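Local atomic coordinates of hypothetical protein PH1819 (Pyrococcus horikoshii, PDB entry 2EEN), a protein that is of unknown function but, as a CYTH-domain protein, probably binds a triphosphate-bearing ligand and metal ions within a tunnel of antiparallel strands. Residues Y2-A10 and I146-L157; L105-K113 and I122-L130. All blocks are in the same frame, centred on the assembly; numbering follows the deposited sequence.

Interaction 1: Y2-A10 and I146-L157; sequences YEVELKGYA and IPEAVEKLEKIL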
loop_
_atom_site.group_PDB
_atom_site.type_symbol
_atom_site.label_atom_id
_atom_site.label_comp_id
_atom_site.label_asym_id
_atom_site.label_seq_id
_atom_site.Cartn_x
_atom_site.Cartn_y
_atom_site.Cartn_z
ATOM N N TYR A 2 13.982 -6.111 14.262
ATOM C CA TYR A 2 13.839 -4.633 14.218
ATOM C C TYR A 2 15.080 -3.987 13.641
ATOM O O TYR A 2 16.189 -4.499 13.798
ATOM C CB TYR A 2 13.608 -4.068 15.624
ATOM C CG TYR A 2 12.337 -4.535 16.286
ATOM C CD1 TYR A 2 12.244 -5.809 16.838
ATOM C CD2 TYR A 2 11.221 -3.701 16.355
ATOM C CE1 TYR A 2 11.070 -6.246 17.446
ATOM C CE2 TYR A 2 10.042 -4.125 16.960
ATOM C CZ TYR A 2 9.973 -5.398 17.503
ATOM O OH TYR A 2 8.808 -5.820 18.106
ATOM N N GLU A 3 14.886 -2.859 12.972
ATOM C CA GLU A 3 15.997 -2.121 12.395
ATOM C C GLU A 3 16.405 -1.082 13.425
ATOM O O GLU A 3 15.729 -0.069 13.613
ATOM C CB GLU A 3 15.575 -1.431 11.095
ATOM C CG GLU A 3 16.719 -0.734 10.372
ATOM C CD GLU A 3 16.278 -0.076 9.077
ATOM O OE1 GLU A 3 15.072 -0.140 8.750
ATOM O OE2 GLU A 3 17.142 0.505 8.385
ATOM N N VAL A 4 17.492 -1.359 14.127
ATOM C CA VAL A 4 17.984 -0.434 15.128
ATOM C C VAL A 4 18.642 0.717 14.394
ATOM O O VAL A 4 19.497 0.510 13.532
ATOM C CB VAL A 4 19.012 -1.118 16.040
ATOM C CG1 VAL A 4 19.559 -0.127 17.051
ATOM C CG2 VAL A 4 18.360 -2.309 16.737
ATOM N N GLU A 5 18.243 1.937 14.722
ATOM C CA GLU A 5 18.822 3.087 14.060
ATOM C C GLU A 5 19.125 4.225 15.014
ATOM O O GLU A 5 18.343 4.526 15.922
ATOM C CB GLU A 5 17.894 3.580 12.944
ATOM C CG GLU A 5 18.406 4.824 12.221
ATOM C CD GLU A 5 17.661 5.105 10.925
ATOM O OE1 GLU A 5 17.882 4.371 9.937
ATOM O OE2 GLU A 5 16.851 6.057 10.894
ATOM N N LEU A 6 20.283 4.834 14.801
ATOM C CA LEU A 6 20.737 5.974 15.579
ATOM C C LEU A 6 21.115 7.063 14.595
ATOM O O LEU A 6 21.587 6.782 13.494
ATOM C CB LEU A 6 21.967 5.625 16.419
ATOM C CG LEU A 6 21.824 4.679 17.602
ATOM C CD1 LEU A 6 23.173 4.573 18.303
ATOM C CD2 LEU A 6 20.772 5.201 18.558
ATOM N N LYS A 7 20.912 8.310 14.997
ATOM C CA LYS A 7 21.237 9.440 14.149
ATOM C C LYS A 7 21.948 10.509 14.954
ATOM O O LYS A 7 21.645 10.719 16.129
ATOM C CB LYS A 7 19.960 10.025 13.537
ATOM C CG LYS A 7 20.176 11.309 12.739
ATOM C CD LYS A 7 18.956 11.659 11.886
ATOM C CE LYS A 7 17.762 12.087 12.725
ATOM N NZ LYS A 7 16.561 12.321 11.859
ATOM N N GLY A 8 22.895 11.179 14.313
ATOM C CA GLY A 8 23.625 12.245 14.962
ATOM C C GLY A 8 23.829 13.397 14.002
ATOM O O GLY A 8 23.725 13.227 12.786
ATOM N N TYR A 9 24.081 14.584 14.536
ATOM C CA TYR A 9 24.333 15.730 13.681
ATOM C C TYR A 9 25.741 15.537 13.150
ATOM O O TYR A 9 26.596 14.986 13.847
ATOM C CB TYR A 9 24.238 17.040 14.471
ATOM C CG TYR A 9 22.823 17.411 14.829
ATOM C CD1 TYR A 9 22.148 16.755 15.858
ATOM C CD2 TYR A 9 22.136 18.381 14.103
ATOM C CE1 TYR A 9 20.824 17.052 16.154
ATOM C CE2 TYR A 9 20.809 18.683 14.389
ATOM C CZ TYR A 9 20.161 18.016 15.413
ATOM O OH TYR A 9 18.843 18.294 15.689
ATOM N N ALA A 10 25.985 15.975 11.921
ATOM C CA ALA A 10 27.301 15.818 11.323
ATOM C C ALA A 10 27.846 17.104 10.716
ATOM O O ALA A 10 27.258 18.180 10.859
ATOM C CB ALA A 10 27.264 14.707 10.264
ATOM N N ILE A 146 17.766 -5.017 21.176
ATOM C CA ILE A 146 17.955 -3.631 20.728
ATOM C C ILE A 146 18.959 -2.860 21.597
ATOM O O ILE A 146 19.844 -2.165 21.114
ATOM C CB ILE A 146 16.597 -2.929 20.771
ATOM C CG1 ILE A 146 15.680 -3.476 19.673
ATOM C CG2 ILE A 146 16.776 -1.418 20.528
ATOM C CD1 ILE A 146 14.300 -2.821 19.699
ATOM N N PRO A 147 18.852 -2.954 22.934
ATOM C CA PRO A 147 19.795 -2.229 23.787
ATOM C C PRO A 147 21.263 -2.480 23.446
ATOM O O PRO A 147 22.041 -1.537 23.329
ATOM C CB PRO A 147 19.418 -2.707 25.188
ATOM C CG PRO A 147 17.932 -2.874 25.070
ATOM C CD PRO A 147 17.804 -3.601 23.747
ATOM N N GLU A 148 21.637 -3.746 23.281
ATOM C CA GLU A 148 23.018 -4.096 22.944
ATOM C C GLU A 148 23.431 -3.476 21.610
ATOM O O GLU A 148 24.518 -2.904 21.487
ATOM C CB GLU A 148 23.184 -5.617 22.845
ATOM C CG GLU A 148 22.941 -6.379 24.134
ATOM C CD GLU A 148 22.979 -7.886 23.930
ATOM O OE1 GLU A 148 24.054 -8.412 23.564
ATOM O OE2 GLU A 148 21.934 -8.544 24.130
ATOM N N ALA A 149 22.560 -3.607 20.613
ATOM C CA ALA A 149 22.833 -3.067 19.285
ATOM C C ALA A 149 22.993 -1.554 19.332
ATOM O O ALA A 149 23.866 -0.998 18.673
ATOM C CB ALA A 149 21.714 -3.440 18.320
ATOM N N VAL A 150 22.138 -0.889 20.102
ATOM C CA VAL A 150 22.209 0.554 20.218
ATOM C C VAL A 150 23.565 0.951 20.783
ATOM O O VAL A 150 24.203 1.870 20.289
ATOM C CB VAL A 150 21.088 1.109 21.127
ATOM C CG1 VAL A 150 21.343 2.580 21.435
ATOM C CG2 VAL A 150 19.738 0.944 20.437
ATOM N N GLU A 151 24.010 0.243 21.816
ATOM C CA GLU A 151 25.299 0.542 22.425
ATOM C C GLU A 151 26.418 0.372 21.404
ATOM O O GLU A 151 27.330 1.196 21.317
ATOM C CB GLU A 151 25.540 -0.381 23.623
ATOM C CG GLU A 151 24.444 -0.311 24.674
ATOM C CD GLU A 151 24.735 -1.167 25.893
ATOM O OE1 GLU A 151 25.108 -2.347 25.722
ATOM O OE2 GLU A 151 24.579 -0.659 27.026
ATOM N N LYS A 152 26.331 -0.693 20.618
ATOM C CA LYS A 152 27.334 -0.974 19.603
ATOM C C LYS A 152 27.368 0.124 18.546
ATOM O O LYS A 152 28.433 0.619 18.177
ATOM C CB LYS A 152 27.024 -2.315 18.945
ATOM C CG LYS A 152 27.927 -2.667 17.799
ATOM C CD LYS A 152 27.411 -3.902 17.102
ATOM C CE LYS A 152 28.319 -4.298 15.972
ATOM N NZ LYS A 152 29.655 -4.738 16.467
ATOM N N LEU A 153 26.194 0.508 18.058
ATOM C CA LEU A 153 26.125 1.542 17.037
ATOM C C LEU A 153 26.492 2.923 17.561
ATOM O O LEU A 153 27.127 3.712 16.858
ATOM C CB LEU A 153 24.731 1.565 16.401
ATOM C CG LEU A 153 24.557 0.673 15.163
ATOM C CD1 LEU A 153 25.129 -0.719 15.405
ATOM C CD2 LEU A 153 23.076 0.594 14.811
ATOM N N GLU A 154 26.104 3.219 18.798
ATOM C CA GLU A 154 26.431 4.512 19.368
ATOM C C GLU A 154 27.947 4.621 19.462
ATOM O O GLU A 154 28.515 5.672 19.187
ATOM C CB GLU A 154 25.814 4.677 20.758
ATOM C CG GLU A 154 25.869 6.110 21.256
ATOM C CD GLU A 154 25.357 6.267 22.673
ATOM O OE1 GLU A 154 24.287 5.704 22.990
ATOM O OE2 GLU A 154 26.019 6.969 23.466
ATOM N N LYS A 155 28.599 3.525 19.843
ATOM C CA LYS A 155 30.055 3.522 19.957
ATOM C C LYS A 155 30.718 3.809 18.614
ATOM O O LYS A 155 31.656 4.599 18.529
ATOM C CB LYS A 155 30.556 2.180 20.504
ATOM C CG LYS A 155 32.075 2.100 20.610
ATOM C CD LYS A 155 32.521 0.859 21.368
ATOM C CE LYS A 155 33.992 0.956 21.737
ATOM N NZ LYS A 155 34.441 -0.198 22.564
ATOM N N ILE A 156 30.222 3.174 17.555
ATOM C CA ILE A 156 30.777 3.385 16.223
ATOM C C ILE A 156 30.681 4.855 15.815
ATOM O O ILE A 156 31.648 5.432 15.319
ATOM C CB ILE A 156 30.052 2.508 15.183
ATOM C CG1 ILE A 156 30.378 1.035 15.442
ATOM C CG2 ILE A 156 30.474 2.900 13.778
ATOM C CD1 ILE A 156 29.528 0.078 14.647
ATOM N N LEU A 157 29.521 5.466 16.033
ATOM C CA LEU A 157 29.348 6.870 15.679
ATOM C C LEU A 157 30.207 7.805 16.526
ATOM O O LEU A 157 30.796 8.752 16.004
ATOM C CB LEU A 157 27.878 7.276 15.793
ATOM C CG LEU A 157 27.004 6.682 14.690
ATOM C CD1 LEU A 157 25.606 7.264 14.777
ATOM C CD2 LEU A 157 27.630 6.984 13.333
#
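The Tyr2 ring meets Ile146 CD1 obliquely, its CG 4.3 Å from that methyl, where helix 146-157 begins. Val4 follows with both branches in use. Its CG1, anti to the backbone N (chi1 178°), presses on Val150 CG2 at 3.6 Å, while CG2 drops over Ala149 CB at 3.9 Å and also reaches Ile146 CG1. Ala149, being small, leaves room for Val4 CG2. An alanine in place of Val4 would probably leave a gap over Ala149 and between Ile146 and Val150. Leu6 sets CD1 on the helix backbone, 3.3 Å from Glu154 N, and CD2 meets Val150 CG1 at 3.9 Å, the two side chains crossing at about a right angle. Glu154 offers Leu6 its aliphatic CB, 3.6 Å from CD1, and Leu153 CB lies 3.9 Å from the same methyl. Leu6 CB also packs against Leu157 CD1 at 4.3 Å. The intervening Glu3, Glu5 and Lys7 point away; this alternation is the ExExK signature of CYTH proteins, whose charged residues in relatives line the tunnel and bind metal and phosphate. Strand and helix run at 36° to each other, and no hydrogen bond joins them. Glu154 N and Val150 O, the backbone atoms under Leu6 CD1, are bonded to each other within the helix, so the helix adds only apolar contact to a strand already hydrogen-bonded to 131-139, consistent with its charged side facing the tunnel.

Interaction 2: L105-K113 and I122-L130; sequences LKVVKTREK and ITLDEVEGL
Arg111 and Asp125 lie side by side on neighbouring strands, pointing the same way, and the guanidinium takes the carboxylate side-on. NE reaches Asp125 OD1 at 2.9 Å and NH2 reaches OD2 at 2.9 Å, both nearly straight. The oxygens sit in the guanidinium plane and are met on their syn sides, but the two flat groups are turned 29° apart. A bend at chi3 (-74°) swings the arginine's end toward its partner. Two bonds to two oxygens fix the rotation of both groups; Asp125 OD2 is also bonded to Tyr170 OH, and Thr123 OG1 gives OD1 a weak bond. Thr123 suits its place by offering carbon as well, its CB 3.5 Å from Arg111 CG. Lys109 CE lies 3.3 Å above one guanidinium face, toward the rim, while its NZ goes on to His30. Strands 102-117 and 120-127 form an antiparallel hairpin, in which Thr110 with Glu126 and Glu112 with Leu124 are the hydrogen-bonded pairs. The charged face of Lys109, Arg111 and Asp125 is consistent with the polar tunnel lining of CYTH relatives. On the other face Thr110 OG1 lies 3.2 Å from Glu126 CB, the two side chains side by side, and a water joins that hydroxyl to Leu124 O. Beyond the last bridge, Glu128 N still bonds Val108 O at 2.8 Å, and a second water spans Val108 N and Glu128 O. The Glu128 carboxylate crosses over Val108, its CD 3.5 Å from CG1, before Gly129, with its positive phi, turns the chain.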
loop_
_atom_site.group_PDB
_atom_site.type_symbol
_atom_site.label_atom_id
_atom_site.label_comp_id
_atom_site.label_asym_id
_atom_site.label_seq_id
_atom_site.Cartn_x
_atom_site.Cartn_y
_atom_site.Cartn_z
ATOM N N LEU A 105 4.470 17.018 4.800
ATOM C CA LEU A 105 5.694 17.663 4.353
ATOM C C LEU A 105 6.506 16.746 3.457
ATOM O O LEU A 105 6.362 15.521 3.504
ATOM C CB LEU A 105 6.543 18.050 5.563
ATOM C CG LEU A 105 7.726 18.969 5.257
ATOM C CD1 LEU A 105 7.223 20.325 4.787
ATOM C CD2 LEU A 105 8.569 19.129 6.500
ATOM N N LYS A 106 7.350 17.356 2.635
ATOM C CA LYS A 106 8.230 16.624 1.746
ATOM C C LYS A 106 9.650 16.817 2.249
ATOM O O LYS A 106 10.108 17.946 2.432
ATOM C CB LYS A 106 8.124 17.154 0.323
ATOM C CG LYS A 106 6.868 16.728 -0.412
ATOM C CD LYS A 106 7.067 16.825 -1.915
ATOM C CE LYS A 106 5.952 17.654 -2.554
ATOM N NZ LYS A 106 5.247 18.559 -1.598
ATOM N N VAL A 107 10.345 15.708 2.475
ATOM C CA VAL A 107 11.713 15.756 2.961
ATOM C C VAL A 107 12.634 15.288 1.848
ATOM O O VAL A 107 12.480 14.193 1.323
ATOM C CB VAL A 107 11.894 14.854 4.205
ATOM C CG1 VAL A 107 13.325 14.948 4.716
ATOM C CG2 VAL A 107 10.912 15.269 5.290
ATOM N N VAL A 108 13.587 16.138 1.483
ATOM C CA VAL A 108 14.526 15.818 0.417
ATOM C C VAL A 108 15.942 15.775 0.947
ATOM O O VAL A 108 16.350 16.649 1.708
ATOM C CB VAL A 108 14.466 16.873 -0.699
ATOM C CG1 VAL A 108 15.437 16.509 -1.812
ATOM C CG2 VAL A 108 13.051 16.977 -1.234
ATOM N N LYS A 109 16.698 14.763 0.539
ATOM C CA LYS A 109 18.070 14.655 0.999
ATOM C C LYS A 109 18.902 13.782 0.080
ATOM O O LYS A 109 18.378 13.109 -0.810
ATOM C CB LYS A 109 18.106 14.039 2.400
ATOM C CG LYS A 109 17.657 12.569 2.416
ATOM C CD LYS A 109 17.842 11.928 3.795
ATOM C CE LYS A 109 17.460 10.452 3.776
ATOM N NZ LYS A 109 15.993 10.245 3.574
ATOM N N THR A 110 20.212 13.823 0.288
ATOM C CA THR A 110 21.106 12.955 -0.455
ATOM C C THR A 110 21.639 12.054 0.647
ATOM O O THR A 110 21.739 12.472 1.803
ATOM C CB THR A 110 22.258 13.710 -1.153
ATOM O OG1 THR A 110 23.045 14.421 -0.195
ATOM C CG2 THR A 110 21.697 14.676 -2.175
ATOM N N ARG A 111 21.942 10.812 0.302
ATOM C CA ARG A 111 22.422 9.861 1.289
ATOM C C ARG A 111 23.539 9.028 0.695
ATOM O O ARG A 111 23.353 8.362 -0.322
ATOM C CB ARG A 111 21.257 8.990 1.764
ATOM C CG ARG A 111 21.660 7.735 2.541
ATOM C CD ARG A 111 20.455 7.083 3.210
ATOM N NE ARG A 111 20.002 7.849 4.372
ATOM C CZ ARG A 111 18.908 7.578 5.079
ATOM N NH1 ARG A 111 18.128 6.552 4.749
ATOM N NH2 ARG A 111 18.598 8.329 6.130
ATOM N N GLU A 112 24.707 9.091 1.322
ATOM C CA GLU A 112 25.847 8.306 0.865
ATOM C C GLU A 112 25.921 7.150 1.850
ATOM O O GLU A 112 26.065 7.374 3.049
ATOM C CB GLU A 112 27.140 9.111 0.913
ATOM C CG GLU A 112 27.306 10.116 -0.217
ATOM C CD GLU A 112 28.571 10.948 -0.073
ATOM O OE1 GLU A 112 29.600 10.404 0.384
ATOM O OE2 GLU A 112 28.545 12.146 -0.426
ATOM N N LYS A 113 25.816 5.925 1.344
ATOM C CA LYS A 113 25.845 4.736 2.190
ATOM C C LYS A 113 27.230 4.117 2.255
ATOM O O LYS A 113 27.914 3.999 1.238
ATOM C CB LYS A 113 24.866 3.688 1.667
ATOM C CG LYS A 113 23.401 4.068 1.741
ATOM C CD LYS A 113 22.547 2.885 1.296
ATOM C CE LYS A 113 21.062 3.183 1.372
ATOM N NZ LYS A 113 20.271 2.010 0.907
ATOM N N ILE A 122 26.308 2.792 7.532
ATOM C CA ILE A 122 26.312 4.191 7.940
ATOM C C ILE A 122 25.898 5.034 6.749
ATOM O O ILE A 122 26.278 4.748 5.617
ATOM C CB ILE A 122 27.719 4.637 8.388
ATOM C CG1 ILE A 122 27.890 4.363 9.878
ATOM C CG2 ILE A 122 27.940 6.126 8.077
ATOM C CD1 ILE A 122 29.298 4.592 10.357
ATOM N N THR A 123 25.116 6.077 6.991
ATOM C CA THR A 123 24.735 6.943 5.893
ATOM C C THR A 123 25.078 8.381 6.214
ATOM O O THR A 123 24.910 8.834 7.348
ATOM C CB THR A 123 23.232 6.837 5.573
ATOM O OG1 THR A 123 22.458 7.238 6.714
ATOM C CG2 THR A 123 22.884 5.410 5.207
ATOM N N LEU A 124 25.602 9.084 5.219
ATOM C CA LEU A 124 25.932 10.491 5.386
ATOM C C LEU A 124 24.778 11.191 4.695
ATOM O O LEU A 124 24.606 11.067 3.483
ATOM C CB LEU A 124 27.248 10.832 4.694
ATOM C CG LEU A 124 28.455 10.003 5.130
ATOM C CD1 LEU A 124 29.696 10.582 4.473
ATOM C CD2 LEU A 124 28.581 10.008 6.653
ATOM N N ASP A 125 23.978 11.907 5.477
ATOM C CA ASP A 125 22.806 12.591 4.943
ATOM C C ASP A 125 22.947 14.099 4.845
ATOM O O ASP A 125 23.378 14.749 5.786
ATOM C CB ASP A 125 21.579 12.306 5.813
ATOM C CG ASP A 125 21.222 10.838 5.883
ATOM O OD1 ASP A 125 21.746 10.035 5.077
ATOM O OD2 ASP A 125 20.395 10.492 6.751
ATOM N N GLU A 126 22.580 14.648 3.690
ATOM C CA GLU A 126 22.584 16.096 3.485
ATOM C C GLU A 126 21.106 16.366 3.263
ATOM O O GLU A 126 20.587 16.134 2.177
ATOM C CB GLU A 126 23.376 16.478 2.235
ATOM C CG GLU A 126 23.439 17.973 1.990
ATOM C CD GLU A 126 24.261 18.701 3.038
ATOM O OE1 GLU A 126 25.486 18.467 3.095
ATOM O OE2 GLU A 126 23.687 19.504 3.805
ATOM N N VAL A 127 20.432 16.846 4.303
ATOM C CA VAL A 127 18.994 17.080 4.251
ATOM C C VAL A 127 18.650 18.524 3.947
ATOM O O VAL A 127 19.081 19.432 4.653
ATOM C CB VAL A 127 18.358 16.679 5.595
ATOM C CG1 VAL A 127 16.847 16.789 5.538
ATOM C CG2 VAL A 127 18.790 15.253 5.948
ATOM N N GLU A 128 17.869 18.725 2.893
ATOM C CA GLU A 128 17.459 20.071 2.507
ATOM C C GLU A 128 16.674 20.701 3.653
ATOM O O GLU A 128 15.761 20.086 4.215
ATOM C CB GLU A 128 16.597 20.029 1.243
ATOM C CG GLU A 128 17.313 19.468 0.027
ATOM C CD GLU A 128 16.576 19.762 -1.270
ATOM O OE1 GLU A 128 15.392 20.147 -1.207
ATOM O OE2 GLU A 128 17.183 19.600 -2.351
ATOM N N GLY A 129 17.055 21.921 4.015
ATOM C CA GLY A 129 16.369 22.614 5.088
ATOM C C GLY A 129 16.830 22.278 6.494
ATOM O O GLY A 129 16.344 22.882 7.450
ATOM N N LEU A 130 17.748 21.322 6.635
ATOM C CA LEU A 130 18.254 20.939 7.953
ATOM C C LEU A 130 19.774 20.877 8.032
ATOM O O LEU A 130 20.367 21.360 8.997
ATOM C CB LEU A 130 17.693 19.585 8.387
ATOM C CG LEU A 130 16.215 19.438 8.733
ATOM C CD1 LEU A 130 16.011 18.010 9.214
ATOM C CD2 LEU A 130 15.794 20.422 9.828
HETATM O O HOH W 1 13.659 18.666 2.973
HETATM O O HOH W 2 24.804 12.859 1.278
#

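Interaction 1 is a buried seam of apolar side chains, with no hydrogen bond across it, between a sheet strand and the helix covering it; interaction 2 is a partly buried pairing of two strands, built from backbone bonds, a salt bridge and waters. Both reach the same sheet, in which strand 131-139 lies between strands 3-9 and 120-127. From that strand Glu135 comes close to Glu5, and forms a weak, long ion pair with Arg111, so the charged sides of both contacts meet around it. The two contacts also touch through carbon: Ile156 CG2 and Ile122 CD1 are 4.0 Å apart. In sequence, the hairpin of interaction 2 is nested within the loop that interaction 1 closes.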